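Local coordinates for protein N-acetylmuramoyl-L-alanine amidase XlyA (Bacillus subtilis, PDB 3RDR) that cleaves the amide link between N-acetylmuramoyl residues and L-amino acids in cell-wall peptidoglycan, here represented by its zinc-binding catalytic domain, at residues I29-T34 / R143-T148; T57-T62 / G94-E99. One frame throughout, in Å; residues are numbered along the deposited sequence.

Interaction 1 of 2, residues I29-T34 / R143-T148. With ZN (zinc ion), chain B.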
ATOM      1  N   ILE A  29       4.120   5.401   6.478  1.00 25.56           N
ATOM      2  CA  ILE A  29       3.521   4.997   5.215  1.00 23.95           C
ATOM      3  C   ILE A  29       4.491   3.964   4.647  1.00 23.83           C
ATOM      4  O   ILE A  29       5.661   4.266   4.393  1.00 23.51           O
ATOM      5  CB  ILE A  29       3.376   6.190   4.257  1.00 25.82           C
ATOM      6  CG1 ILE A  29       2.344   7.170   4.823  1.00 26.00           C
ATOM      7  CG2 ILE A  29       2.940   5.712   2.876  1.00 25.16           C
ATOM      8  CD1 ILE A  29       2.213   8.468   4.033  1.00 24.96           C
ATOM      9  N   THR A  30       4.007   2.736   4.484  1.00 22.37           N
ATOM     10  CA  THR A  30       4.817   1.632   3.985  1.00 20.50           C
ATOM     11  C   THR A  30       4.504   1.296   2.524  1.00 22.13           C
ATOM     12  O   THR A  30       3.360   1.020   2.170  1.00 22.63           O
ATOM     13  CB  THR A  30       4.608   0.386   4.866  1.00 19.27           C
ATOM     14  OG1 THR A  30       4.920   0.716   6.229  1.00 19.78           O
ATOM     15  CG2 THR A  30       5.511  -0.759   4.417  1.00 19.60           C
ATOM     16  N   VAL A  31       5.535   1.306   1.683  1.00 22.17           N
ATOM     17  CA  VAL A  31       5.373   1.036   0.251  1.00 21.64           C
ATOM     18  C   VAL A  31       5.742  -0.381  -0.170  1.00 19.68           C
ATOM     19  O   VAL A  31       6.769  -0.913   0.247  1.00 19.64           O
ATOM     20  CB  VAL A  31       6.223   2.026  -0.580  1.00 22.45           C
ATOM     21  CG1 VAL A  31       6.011   1.784  -2.074  1.00 21.76           C
ATOM     22  CG2 VAL A  31       5.855   3.452  -0.204  1.00 20.51           C
ATOM     23  N   HIS A  32       4.895  -0.975  -1.011  1.00 19.03           N
ATOM     24  CA  HIS A  32       5.092  -2.331  -1.521  1.00 19.41           C
ATOM     25  C   HIS A  32       4.967  -2.342  -3.050  1.00 20.01           C
ATOM     26  O   HIS A  32       4.529  -1.368  -3.659  1.00 20.37           O
ATOM     27  CB  HIS A  32       4.002  -3.286  -1.005  1.00 19.35           C
ATOM     28  CG  HIS A  32       3.837  -3.315   0.484  1.00 20.53           C
ATOM     29  ND1 HIS A  32       4.331  -4.336   1.267  1.00 18.00           N
ATOM     30  CD2 HIS A  32       3.163  -2.493   1.324  1.00 19.58           C
ATOM     31  CE1 HIS A  32       3.965  -4.147   2.522  1.00 16.66           C
ATOM     32  NE2 HIS A  32       3.255  -3.036   2.584  1.00 18.33           N
ATOM     33  N   ASN A  33       5.341  -3.469  -3.645  1.00 19.69           N
ATOM     34  CA  ASN A  33       5.214  -3.711  -5.083  1.00 20.01           C
ATOM     35  C   ASN A  33       4.588  -5.103  -5.089  1.00 17.65           C
ATOM     36  O   ASN A  33       5.081  -5.996  -4.408  1.00 19.24           O
ATOM     37  CB  ASN A  33       6.582  -3.741  -5.783  1.00 19.85           C
ATOM     38  CG  ASN A  33       7.094  -2.348  -6.151  1.00 22.45           C
ATOM     39  OD1 ASN A  33       8.223  -2.198  -6.618  1.00 22.33           O
ATOM     40  ND2 ASN A  33       6.264  -1.329  -5.950  1.00 22.26           N
ATOM     41  N   THR A  34       3.506  -5.288  -5.840  1.00 17.62           N
ATOM     42  CA  THR A  34       2.806  -6.574  -5.872  1.00 17.49           C
ATOM     43  C   THR A  34       3.603  -7.778  -6.379  1.00 20.02           C
ATOM     44  O   THR A  34       3.292  -8.918  -6.019  1.00 18.08           O
ATOM     45  CB  THR A  34       1.530  -6.490  -6.727  1.00 14.72           C
ATOM     46  OG1 THR A  34       1.891  -6.237  -8.090  1.00 17.43           O
ATOM     47  CG2 THR A  34       0.617  -5.369  -6.232  1.00 13.75           C
ATOM     48  N   ARG A 143      10.363  -4.432  -4.527  1.00 26.92           N
ATOM     49  CA  ARG A 143      11.400  -4.922  -5.424  1.00 29.63           C
ATOM     50  C   ARG A 143      11.817  -4.031  -6.592  1.00 29.71           C
ATOM     51  O   ARG A 143      12.982  -4.048  -6.983  1.00 32.25           O
ATOM     52  CB  ARG A 143      11.019  -6.316  -5.944  1.00 30.90           C
ATOM     53  CG  ARG A 143       9.836  -6.354  -6.902  1.00 31.87           C
ATOM     54  CD  ARG A 143       9.636  -7.762  -7.440  1.00 32.36           C
ATOM     55  NE  ARG A 143       8.793  -7.789  -8.633  1.00 32.02           N
ATOM     56  CZ  ARG A 143       8.547  -8.879  -9.353  1.00 30.24           C
ATOM     57  NH1 ARG A 143       9.076 -10.044  -9.005  1.00 28.51           N
ATOM     58  NH2 ARG A 143       7.779  -8.803 -10.431  1.00 28.37           N
ATOM     59  N   LYS A 144      10.893  -3.248  -7.142  1.00 30.19           N
ATOM     60  CA  LYS A 144      11.223  -2.382  -8.275  1.00 31.37           C
ATOM     61  C   LYS A 144      11.608  -0.954  -7.901  1.00 31.95           C
ATOM     62  O   LYS A 144      11.952  -0.149  -8.773  1.00 30.37           O
ATOM     63  CB  LYS A 144      10.053  -2.321  -9.263  1.00 31.81           C
ATOM     64  CG  LYS A 144       9.670  -3.657  -9.868  1.00 34.63           C
ATOM     65  CD  LYS A 144       8.854  -3.469 -11.132  1.00 36.94           C
ATOM     66  CE  LYS A 144       9.681  -2.788 -12.216  1.00 38.17           C
ATOM     67  NZ  LYS A 144       8.956  -2.720 -13.507  1.00 40.13           N
ATOM     68  N   LEU A 145      11.551  -0.636  -6.614  1.00 31.82           N
ATOM     69  CA  LEU A 145      11.879   0.708  -6.154  1.00 32.38           C
ATOM     70  C   LEU A 145      13.046   0.763  -5.169  1.00 31.79           C
ATOM     71  O   LEU A 145      13.568   1.839  -4.889  1.00 32.12           O
ATOM     72  CB  LEU A 145      10.642   1.348  -5.511  1.00 32.28           C
ATOM     73  CG  LEU A 145       9.640   2.127  -6.371  1.00 35.24           C
ATOM     74  CD1 LEU A 145       9.548   1.543  -7.763  1.00 37.17           C
ATOM     75  CD2 LEU A 145       8.279   2.116  -5.683  1.00 33.13           C
ATOM     76  N   LEU A 146      13.458  -0.389  -4.649  1.00 32.76           N
ATOM     77  CA  LEU A 146      14.545  -0.433  -3.677  1.00 34.04           C
ATOM     78  C   LEU A 146      15.871   0.159  -4.154  1.00 36.81           C
ATOM     79  O   LEU A 146      16.427   1.034  -3.489  1.00 38.05           O
ATOM     80  CB  LEU A 146      14.744  -1.871  -3.175  1.00 32.26           C
ATOM     81  CG  LEU A 146      13.697  -2.329  -2.146  1.00 30.84           C
ATOM     82  CD1 LEU A 146      13.834  -3.815  -1.859  1.00 30.00           C
ATOM     83  CD2 LEU A 146      13.865  -1.521  -0.866  1.00 29.45           C
ATOM     84  N   ASP A 147      16.378  -0.299  -5.298  1.00 38.46           N
ATOM     85  CA  ASP A 147      17.646   0.220  -5.818  1.00 39.04           C
ATOM     86  C   ASP A 147      17.607   1.715  -6.116  1.00 37.76           C
ATOM     87  O   ASP A 147      18.651   2.352  -6.248  1.00 39.07           O
ATOM     88  CB  ASP A 147      18.062  -0.522  -7.092  1.00 41.30           C
ATOM     89  CG  ASP A 147      18.573  -1.917  -6.815  1.00 43.69           C
ATOM     90  OD1 ASP A 147      19.361  -2.082  -5.861  1.00 46.77           O
ATOM     91  OD2 ASP A 147      18.195  -2.848  -7.559  1.00 46.20           O
ATOM     92  N   THR A 148      16.410   2.276  -6.230  1.00 36.29           N
ATOM     93  CA  THR A 148      16.274   3.702  -6.506  1.00 34.16           C
ATOM     94  C   THR A 148      15.322   4.355  -5.502  1.00 33.90           C
ATOM     95  O   THR A 148      14.704   5.378  -5.793  1.00 33.84           O
ATOM     96  CB  THR A 148      15.736   3.942  -7.937  1.00 36.10           C
ATOM     97  OG1 THR A 148      14.490   3.253  -8.106  1.00 36.62           O
ATOM     98  CG2 THR A 148      16.733   3.437  -8.975  1.00 34.39           C
TER
HETATM   99 ZN    ZN B 190       5.821  -5.881   0.676  1.00 33.73          ZN
HETATM  100  O   HOH W   1       8.109  -6.335  -4.326  1.00 22.39           O

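Interaction 2 of 2, residues T57-T62 / G94-E99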
ATOM      1  N   THR A  57      -3.541 -11.613   4.350  1.00 25.23           N
ATOM      2  CA  THR A  57      -2.774 -10.373   4.226  1.00 23.23           C
ATOM      3  C   THR A  57      -3.694  -9.226   3.815  1.00 20.90           C
ATOM      4  O   THR A  57      -4.721  -9.446   3.175  1.00 19.79           O
ATOM      5  CB  THR A  57      -1.635 -10.522   3.176  1.00 24.21           C
ATOM      6  OG1 THR A  57      -0.637 -11.419   3.681  1.00 28.00           O
ATOM      7  CG2 THR A  57      -0.978  -9.182   2.888  1.00 26.20           C
ATOM      8  N   SER A  58      -3.333  -8.003   4.192  1.00 19.28           N
ATOM      9  CA  SER A  58      -4.146  -6.846   3.836  1.00 18.55           C
ATOM     10  C   SER A  58      -3.379  -5.543   3.985  1.00 17.69           C
ATOM     11  O   SER A  58      -2.482  -5.427   4.820  1.00 19.67           O
ATOM     12  CB  SER A  58      -5.410  -6.785   4.702  1.00 19.47           C
ATOM     13  OG  SER A  58      -5.082  -6.526   6.057  1.00 17.37           O
ATOM     14  N   TRP A  59      -3.739  -4.571   3.156  1.00 17.33           N
ATOM     15  CA  TRP A  59      -3.122  -3.255   3.179  1.00 18.35           C
ATOM     16  C   TRP A  59      -4.215  -2.249   2.834  1.00 19.38           C
ATOM     17  O   TRP A  59      -5.331  -2.637   2.478  1.00 17.36           O
ATOM     18  CB  TRP A  59      -1.950  -3.190   2.189  1.00 17.82           C
ATOM     19  CG  TRP A  59      -2.312  -3.618   0.820  1.00 19.66           C
ATOM     20  CD1 TRP A  59      -2.733  -2.823  -0.204  1.00 18.66           C
ATOM     21  CD2 TRP A  59      -2.320  -4.961   0.317  1.00 19.51           C
ATOM     22  NE1 TRP A  59      -3.002  -3.587  -1.313  1.00 19.52           N
ATOM     23  CE2 TRP A  59      -2.757  -4.902  -1.021  1.00 18.66           C
ATOM     24  CE3 TRP A  59      -1.998  -6.208   0.870  1.00 22.21           C
ATOM     25  CZ2 TRP A  59      -2.882  -6.044  -1.823  1.00 20.04           C
ATOM     26  CZ3 TRP A  59      -2.121  -7.346   0.071  1.00 22.74           C
ATOM     27  CH2 TRP A  59      -2.561  -7.252  -1.260  1.00 21.09           C
ATOM     28  N   HIS A  60      -3.896  -0.962   2.918  1.00 18.72           N
ATOM     29  CA  HIS A  60      -4.890   0.081   2.692  1.00 20.42           C
ATOM     30  C   HIS A  60      -5.191   0.522   1.263  1.00 20.52           C
ATOM     31  O   HIS A  60      -6.359   0.690   0.903  1.00 19.34           O
ATOM     32  CB  HIS A  60      -4.504   1.298   3.540  1.00 18.61           C
ATOM     33  CG  HIS A  60      -4.212   0.954   4.966  1.00 19.72           C
ATOM     34  ND1 HIS A  60      -5.170   1.004   5.958  1.00 21.55           N
ATOM     35  CD2 HIS A  60      -3.091   0.470   5.552  1.00 17.40           C
ATOM     36  CE1 HIS A  60      -4.652   0.564   7.091  1.00 17.40           C
ATOM     37  NE2 HIS A  60      -3.393   0.232   6.872  1.00 21.09           N
ATOM     38  N   PHE A  61      -4.151   0.703   0.454  1.00 20.20           N
ATOM     39  CA  PHE A  61      -4.324   1.168  -0.922  1.00 20.52           C
ATOM     40  C   PHE A  61      -3.561   0.362  -1.975  1.00 20.53           C
ATOM     41  O   PHE A  61      -2.403  -0.009  -1.770  1.00 19.43           O
ATOM     42  CB  PHE A  61      -3.835   2.616  -1.055  1.00 20.76           C
ATOM     43  CG  PHE A  61      -4.638   3.631  -0.286  1.00 21.96           C
ATOM     44  CD1 PHE A  61      -5.870   4.069  -0.756  1.00 21.88           C
ATOM     45  CD2 PHE A  61      -4.115   4.212   0.866  1.00 22.34           C
ATOM     46  CE1 PHE A  61      -6.566   5.079  -0.095  1.00 22.91           C
ATOM     47  CE2 PHE A  61      -4.806   5.223   1.533  1.00 22.58           C
ATOM     48  CZ  PHE A  61      -6.034   5.656   1.049  1.00 21.61           C
ATOM     49  N   THR A  62      -4.213   0.103  -3.102  1.00 19.66           N
ATOM     50  CA  THR A  62      -3.562  -0.569  -4.218  1.00 19.18           C
ATOM     51  C   THR A  62      -3.619   0.468  -5.337  1.00 19.80           C
ATOM     52  O   THR A  62      -4.681   1.025  -5.628  1.00 18.93           O
ATOM     53  CB  THR A  62      -4.278  -1.850  -4.658  1.00 18.13           C
ATOM     54  OG1 THR A  62      -4.268  -2.797  -3.582  1.00 18.08           O
ATOM     55  CG2 THR A  62      -3.544  -2.465  -5.861  1.00 16.24           C
ATOM     56  N   GLY A  94      -0.412   0.949   4.584  1.00 18.29           N
ATOM     57  CA  GLY A  94       0.214   0.123   3.569  1.00 19.31           C
ATOM     58  C   GLY A  94      -0.275   0.434   2.162  1.00 19.65           C
ATOM     59  O   GLY A  94      -1.489   0.514   1.920  1.00 16.77           O
ATOM     60  N   ILE A  95       0.670   0.615   1.241  1.00 17.76           N
ATOM     61  CA  ILE A  95       0.356   0.907  -0.157  1.00 19.70           C
ATOM     62  C   ILE A  95       1.018  -0.090  -1.106  1.00 19.96           C
ATOM     63  O   ILE A  95       2.221  -0.348  -1.017  1.00 18.87           O
ATOM     64  CB  ILE A  95       0.827   2.332  -0.584  1.00 21.96           C
ATOM     65  CG1 ILE A  95       0.108   3.408   0.235  1.00 24.09           C
ATOM     66  CG2 ILE A  95       0.515   2.565  -2.061  1.00 17.58           C
ATOM     67  CD1 ILE A  95       0.632   3.563   1.632  1.00 34.26           C
ATOM     68  N   GLU A  96       0.228  -0.650  -2.015  1.00 18.35           N
ATOM     69  CA  GLU A  96       0.759  -1.591  -2.996  1.00 17.27           C
ATOM     70  C   GLU A  96       0.736  -0.931  -4.366  1.00 17.32           C
ATOM     71  O   GLU A  96      -0.238  -0.264  -4.723  1.00 17.99           O
ATOM     72  CB  GLU A  96      -0.081  -2.875  -3.034  1.00 15.45           C
ATOM     73  CG  GLU A  96       0.290  -3.909  -1.977  1.00 17.54           C
ATOM     74  CD  GLU A  96       1.499  -4.756  -2.370  1.00 20.11           C
ATOM     75  OE1 GLU A  96       2.196  -4.402  -3.346  1.00 17.75           O
ATOM     76  OE2 GLU A  96       1.759  -5.776  -1.692  1.00 18.80           O
ATOM     77  N   ILE A  97       1.811  -1.107  -5.126  1.00 17.12           N
ATOM     78  CA  ILE A  97       1.897  -0.553  -6.473  1.00 17.53           C
ATOM     79  C   ILE A  97       1.910  -1.736  -7.435  1.00 17.21           C
ATOM     80  O   ILE A  97       2.745  -2.628  -7.321  1.00 17.24           O
ATOM     81  CB  ILE A  97       3.179   0.289  -6.662  1.00 18.88           C
ATOM     82  CG1 ILE A  97       3.175   1.462  -5.677  1.00 17.64           C
ATOM     83  CG2 ILE A  97       3.242   0.837  -8.092  1.00 15.28           C
ATOM     84  CD1 ILE A  97       4.406   2.352  -5.772  1.00 20.42           C
ATOM     85  N   CYS A  98       0.969  -1.741  -8.376  1.00 18.15           N
ATOM     86  CA  CYS A  98       0.842  -2.831  -9.341  1.00 18.36           C
ATOM     87  C   CYS A  98       1.928  -2.884 -10.419  1.00 19.11           C
ATOM     88  O   CYS A  98       2.562  -1.876 -10.738  1.00 17.78           O
ATOM     89  CB  CYS A  98      -0.535  -2.765 -10.012  1.00 17.25           C
ATOM     90  SG  CYS A  98      -1.949  -2.982  -8.878  1.00 19.29           S
ATOM     91  N   GLU A  99       2.119  -4.081 -10.969  1.00 18.60           N
ATOM     92  CA  GLU A  99       3.103  -4.332 -12.015  1.00 20.37           C
ATOM     93  C   GLU A  99       2.446  -5.041 -13.203  1.00 21.17           C
ATOM     94  O   GLU A  99       3.141  -5.631 -14.031  1.00 19.59           O
ATOM     95  CB  GLU A  99       4.228  -5.226 -11.479  1.00 20.88           C
ATOM     96  CG  GLU A  99       5.036  -4.645 -10.317  1.00 22.85           C
ATOM     97  CD  GLU A  99       6.133  -5.590  -9.851  1.00 23.83           C
ATOM     98  OE1 GLU A  99       6.848  -6.135 -10.716  1.00 24.77           O
ATOM     99  OE2 GLU A  99       6.287  -5.787  -8.626  1.00 23.06           O
TER

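Interaction 1 of 2, residues I29-T34 / R143-T148
Asn33, in the last position of strand 28-33, reaches across to the loop 143-148 with its side-chain amide. Asn33 OD1 accepts the backbone N-H of Lys144, N to O 2.9 Å. The donor lies in the carbonyl plane, and the C=O...N angle is 150°. The other end of the amide turns back on its own strand. Asn33 ND2 donates to His32 O at 2.9 Å, from above that carbonyl plane. The amide is thus held at both ends, which fixes its rotation. CG stands anti to the carbonyl carbon of Asn33 (chi1 -84°), and this carries OD1 over to the loop.

The tight part of the contact is at Asn33 OD1, which also has Lys144 CB at 3.2 Å. Apolar packing lies beside it. Leu145 crosses the Asn33 side chain at about a right angle, with Leu145 CD2 4.0 Å from Asn33 ND2. Leu145 CD2 also meets Val31 CG1 at 4.3 Å. Arg143 and Lys144 form the looser, exposed side. The Lys144 chain bends at chi3, and its ammonium group makes a cation-pi contact with Phe105. The guanidinium of Arg143 makes a salt bridge with Glu99. Separately, a water bridges the backbones, giving a hydrogen to Asn33 O and accepting one from Arg143 N, each at 3.0 Å.

The CB of His32 is directed away from the loop. His32 ND1 binds the zinc ion at 2.2 Å, and His133 and Cys141 also bind the metal. The contact therefore joins the zinc-bearing strand to the chain just after Cys141. Strand 92-97 runs beside strand 28-33, and Asn33 touches Ile97 on it. Phe105 of helix 105-122 meets both Asn33 and Leu145. Helix 149-154 adds Trp149 against Val31 and Phe152 against Leu145.

Interaction 2 of 2, residues T57-T62 / G94-E99
Phe61 and Ile95 pair as parallel neighbours in the central mixed sheet of this T7 lysozyme-like amidase fold, and Thr62 pairs likewise with Glu96. Phe61 N donates to Gly94 O at 3.0 Å, and Glu96 N donates to Phe61 O at 2.7 Å. Gly94 O also takes a weak bond from His60 N.

Trp59 lies against Glu96. Trp59 CB is 3.7 Å from Gly94 O. Its CG falls between the backbone N and the carbonyl carbon (chi1 53°), which lays the indole over Glu96. Farther out, CD1 and NE1 meet CB and CG of Glu96. Trp59 CE2 comes within 3.3 Å of Glu96 CG, and CZ2 still touches that carbon. This is a CH-pi contact: Glu96 CG stands over the five-membered ring of Trp59, 3.4 Å from its centroid. The Glu96 chain then bends at chi2, and its carboxylate plane lies 65° from the ring. The nearest Glu96 side-chain atom, OE2, is about 5 Å from the zinc ion.

Thr62 CG2 packs on Cys98 SG. Thr62 OG1 is hydrogen-bonded to His71 as well, and it receives the indole N-H in the ring plane, Trp59 NE1 to Thr62 OG1 2.7 Å.

After strand 7-9, the chain enters strand 28-33, whose loop partner comes only at residues 143-148. Interaction 1 thus closes a long loop, with 108 residues between its segments. Interaction 2 forms wholly within that loop: 57-62 meets 94-99 after 31 intervening residues. The two do not cross in sequence. In space their centres lie 11 Å apart, on one sheet, because strand 92-97 runs between strands 61-63 and 28-33. His32 N probably donates a hydrogen bond to Ile95 O, and a charged pair also joins 143-148 to 94-99. Together they tie the sheet centre to the loop before helix 149-154.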